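Local coordinates for protein C alpha-dehydrogenase (Sphingobium sp. SYK-6, PDB 4YAC) that binds NADH as a short-chain dehydrogenase/reductase and probably oxidises an alcohol to a ketone in the lignin beta-aryl ether cleavage pathway, at residues F255-G258 / Q259-R262; R262-E265 / V266-M270. All blocks are in the same frame, centred on the assembly; numbering follows the deposited sequence.

Overall arrangement
Both interactions lie on one helix, 255-271, which follows the last strand, 248-249, of the parallel Rossmann sheet. Interaction 1 is its first part and interaction 2 continues it, with Arg262 shared and centres about 11 Å apart. Neither is a core contact: each is partly buried, and each touches the second subunit. In interaction 1, closer to the centre of the chain, the guanidinium of the shared Arg262 turns back over 255-258 and pairs with Glu215 of the same chain. In interaction 2, farther out, Glu265 pairs instead with Arg172 of the second subunit. On the exposed side, 255-262 carries a salt bridge, whereas 262-270 carries an amide-carboxylate bond. Both lie away from the NADH site.

Interaction 1 (F255-G258 / Q259-R262); sequences FAEG and QKAR
O of Gly258 sits over the centre of one face of the Arg262 guanidinium, 3.5 Å from its plane. At the edge of the guanidinium, in plane, are OE1 of Gln259 and a water. These are i to i+4 and i to i+3 contacts on the alpha helix that follows the last strand of the SDR Rossmann fold. Arg262 grips Gln259 side-on. NE and NH2 both donate to OE1, with NH2 of Arg262 2.8 Å from OE1 of Gln259. Both reach OE1 from the same face of the amide, above its plane. The bend of Arg262 at chi3 (-71°) turns the guanidinium back along the helix. NH2 of Arg262 also donates to the water, 2.7 Å away, and the water donates a longer bond to Phe255 O. The remaining nitrogen, NH1, forms a salt bridge with Glu215. Without the guanidinium, as with an alanine here, Glu215 would probably lose its charged partner, Gln259 OE1 both donors, the water its NH2 and Gly258 O the flat group beside it.

The backbone carries the i to i+4 bonds of an alpha helix. Gln259 N meets Phe255 O at 2.7 Å, and Lys260 N meets Ala256 O at the same distance. The bonds of Ala261 N to Glu257 O and Arg262 N to Gly258 O are longer. Phe255 packs its ring on Phe218 and on Met270 of the second subunit, while Gln259 and Lys260 both meet Ile267 of that subunit.

On the exposed side, Glu257 and Lys260 lie side by side and point the same way. Lys260 is extended beyond CG, while Glu257 bends at chi2. Their salt bridge joins NZ of Lys260 to OE2 of Glu257 at 3.2 Å, on the syn side of the oxygen and 18° out of the carboxylate plane.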
# COMPACT_ATOMS: atom_id res chain seq x y z
N PHE A 255 -5.32 -3.69 -19.19
CA PHE A 255 -4.27 -3.91 -18.21
C PHE A 255 -4.19 -5.37 -17.77
O PHE A 255 -3.30 -5.74 -17.00
CB PHE A 255 -4.51 -3.00 -17.00
CG PHE A 255 -4.44 -1.53 -17.31
CD1 PHE A 255 -3.51 -1.04 -18.22
CD2 PHE A 255 -5.30 -0.63 -16.70
CE1 PHE A 255 -3.44 0.31 -18.52
CE2 PHE A 255 -5.23 0.73 -17.00
CZ PHE A 255 -4.30 1.19 -17.90
N ALA A 256 -5.09 -6.20 -18.29
CA ALA A 256 -5.17 -7.60 -17.89
C ALA A 256 -3.87 -8.36 -18.17
O ALA A 256 -3.26 -8.90 -17.25
CB ALA A 256 -6.33 -8.28 -18.60
N GLU A 257 -3.45 -8.39 -19.43
CA GLU A 257 -2.26 -9.16 -19.81
C GLU A 257 -1.02 -8.62 -19.10
O GLU A 257 -0.16 -9.39 -18.68
CB GLU A 257 -2.05 -9.14 -21.33
CG GLU A 257 -3.10 -9.91 -22.13
CD GLU A 257 -3.29 -11.34 -21.65
OE1 GLU A 257 -2.31 -12.12 -21.68
OE2 GLU A 257 -4.42 -11.69 -21.25
N GLY A 258 -0.94 -7.30 -18.97
CA GLY A 258 0.15 -6.69 -18.24
C GLY A 258 0.13 -7.07 -16.77
O GLY A 258 1.17 -7.30 -16.16
N GLN A 259 -1.07 -7.13 -16.20
CA GLN A 259 -1.23 -7.48 -14.79
C GLN A 259 -0.94 -8.96 -14.56
O GLN A 259 -0.40 -9.34 -13.53
CB GLN A 259 -2.64 -7.12 -14.30
CG GLN A 259 -2.83 -7.26 -12.79
CD GLN A 259 -1.83 -6.43 -11.99
OE1 GLN A 259 -1.61 -5.26 -12.29
NE2 GLN A 259 -1.22 -7.05 -10.99
N LYS A 260 -1.30 -9.79 -15.54
CA LYS A 260 -1.01 -11.23 -15.47
C LYS A 260 0.48 -11.47 -15.34
O LYS A 260 0.92 -12.38 -14.62
CB LYS A 260 -1.53 -11.95 -16.71
CG LYS A 260 -3.03 -12.16 -16.78
CD LYS A 260 -3.39 -12.89 -18.06
CE LYS A 260 -4.86 -13.23 -18.15
NZ LYS A 260 -5.12 -14.10 -19.34
N ALA A 261 1.26 -10.67 -16.05
CA ALA A 261 2.72 -10.79 -16.03
C ALA A 261 3.27 -10.37 -14.68
O ALA A 261 4.15 -11.04 -14.13
CB ALA A 261 3.33 -9.94 -17.13
N ARG A 262 2.76 -9.27 -14.15
CA ARG A 262 3.15 -8.81 -12.82
C ARG A 262 2.79 -9.87 -11.78
O ARG A 262 3.57 -10.16 -10.88
CB ARG A 262 2.48 -7.48 -12.49
CG ARG A 262 3.07 -6.29 -13.22
CD ARG A 262 2.47 -4.97 -12.74
NE ARG A 262 1.09 -4.81 -13.17
CZ ARG A 262 0.72 -4.30 -14.35
NH1 ARG A 262 1.64 -3.91 -15.23
NH2 ARG A 262 -0.56 -4.19 -14.64
O HOH W 1 -0.93 -3.52 -17.25

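Interaction 2 (R262-E265 / V266-M270); sequences RDQE and VIDAM
Gln264 and Asp268 meet through their side chains and backbones one turn apart on helix 255-271, the alpha helix that follows the last strand of the Rossmann sheet. The main-chain bonds follow the i to i+4 pattern. Ile267 N donates to Asp263 O at 3.1 Å in a nearly straight bond. Asp268 N reaches Gln264 O at 2.7 Å, and Ala269 N reaches Glu265 O at 2.9 Å.

The aliphatic side chains of Val266 and Ile267 lie against backbone oxygens within the helix. CG1 of Ile267 comes to 3.4 Å from O of Asp263, and CB of Val266 is 3.5 Å from O of Asp263. CG2 of Ile267 touches the Gln264 amide at 4.0 Å from NE2. Their hydrophobic packing is with the second subunit. Val266 and Ala269 pack on Trp248 of the second subunit, and Ile267 packs on Ala256 of the second subunit.

Glu265 and Asp263 find partners outside 262-270. OE1 of Glu265 forms a salt bridge with Arg172 of the second subunit and accepts a hydrogen bond from Trp248 of that subunit. Asp263 OD1 accepts from Gln259 NE2 one turn back, and Asp263 also packs on Asp263 of the second subunit. These contacts place this part of the helix at the dimer interface.

The exposed polar pair is joined twice, by N of Asp268 to O of Gln264 and by NE2 of Gln264 to OD1 of Asp268. CG of Gln264 stands opposite its backbone N (chi1 -167°), and a bend at chi2 carries the amide along the helix to the aspartate. The amide and carboxylate planes are 53° apart. NE2 of Gln264 lies 2.8 Å from OD1 of Asp268, which it meets from above the carboxylate plane, 43° out of it.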
# COMPACT_ATOMS: atom_id res chain seq x y z
N ARG A 262 2.76 -9.27 -14.15
CA ARG A 262 3.15 -8.81 -12.82
C ARG A 262 2.79 -9.87 -11.78
O ARG A 262 3.57 -10.16 -10.88
CB ARG A 262 2.48 -7.48 -12.49
CG ARG A 262 3.07 -6.29 -13.22
CD ARG A 262 2.47 -4.97 -12.74
NE ARG A 262 1.09 -4.81 -13.17
CZ ARG A 262 0.72 -4.30 -14.35
NH1 ARG A 262 1.64 -3.91 -15.23
NH2 ARG A 262 -0.56 -4.19 -14.64
N ASP A 263 1.60 -10.45 -11.91
CA ASP A 263 1.16 -11.50 -11.01
C ASP A 263 2.08 -12.73 -11.09
O ASP A 263 2.46 -13.29 -10.07
CB ASP A 263 -0.28 -11.93 -11.32
CG ASP A 263 -1.29 -10.80 -11.13
OD1 ASP A 263 -1.01 -9.86 -10.36
OD2 ASP A 263 -2.36 -10.88 -11.76
N GLN A 264 2.42 -13.13 -12.31
CA GLN A 264 3.21 -14.34 -12.52
C GLN A 264 4.59 -14.21 -11.87
O GLN A 264 5.14 -15.19 -11.38
CB GLN A 264 3.37 -14.63 -14.02
CG GLN A 264 3.91 -16.02 -14.31
CD GLN A 264 2.99 -17.11 -13.78
OE1 GLN A 264 1.78 -17.06 -13.97
NE2 GLN A 264 3.58 -18.09 -13.10
N GLU A 265 5.12 -12.99 -11.86
CA GLU A 265 6.39 -12.72 -11.19
C GLU A 265 6.33 -13.15 -9.73
O GLU A 265 7.22 -13.85 -9.24
CB GLU A 265 6.72 -11.23 -11.27
CG GLU A 265 8.01 -10.92 -12.01
CD GLU A 265 8.37 -9.45 -11.99
OE1 GLU A 265 7.92 -8.74 -11.07
OE2 GLU A 265 9.10 -9.00 -12.90
N VAL A 266 5.26 -12.75 -9.05
CA VAL A 266 5.07 -13.08 -7.64
C VAL A 266 4.90 -14.59 -7.45
O VAL A 266 5.55 -15.19 -6.60
CB VAL A 266 3.85 -12.33 -7.06
CG1 VAL A 266 3.45 -12.89 -5.70
CG2 VAL A 266 4.15 -10.84 -6.94
N ILE A 267 4.02 -15.19 -8.25
CA ILE A 267 3.79 -16.63 -8.19
C ILE A 267 5.10 -17.39 -8.42
O ILE A 267 5.41 -18.32 -7.67
CB ILE A 267 2.75 -17.08 -9.25
CG1 ILE A 267 1.40 -16.37 -9.02
CG2 ILE A 267 2.56 -18.60 -9.23
CD1 ILE A 267 0.82 -16.55 -7.62
N ASP A 268 5.86 -16.98 -9.43
CA ASP A 268 7.13 -17.63 -9.73
C ASP A 268 8.11 -17.49 -8.58
O ASP A 268 8.87 -18.42 -8.28
CB ASP A 268 7.74 -17.06 -11.02
CG ASP A 268 6.99 -17.49 -12.27
OD1 ASP A 268 6.15 -18.41 -12.17
OD2 ASP A 268 7.24 -16.91 -13.34
N ALA A 269 8.10 -16.33 -7.93
CA ALA A 269 9.00 -16.09 -6.80
C ALA A 269 8.67 -17.02 -5.65
O ALA A 269 9.56 -17.62 -5.05
CB ALA A 269 8.91 -14.64 -6.36
N MET A 270 7.38 -17.13 -5.34
CA MET A 270 6.92 -18.06 -4.31
C MET A 270 7.32 -19.49 -4.66
O MET A 270 7.83 -20.23 -3.83
CB MET A 270 5.41 -17.98 -4.13
CG MET A 270 4.89 -16.65 -3.62
SD MET A 270 3.10 -16.66 -3.51
CE MET A 270 2.79 -15.06 -2.77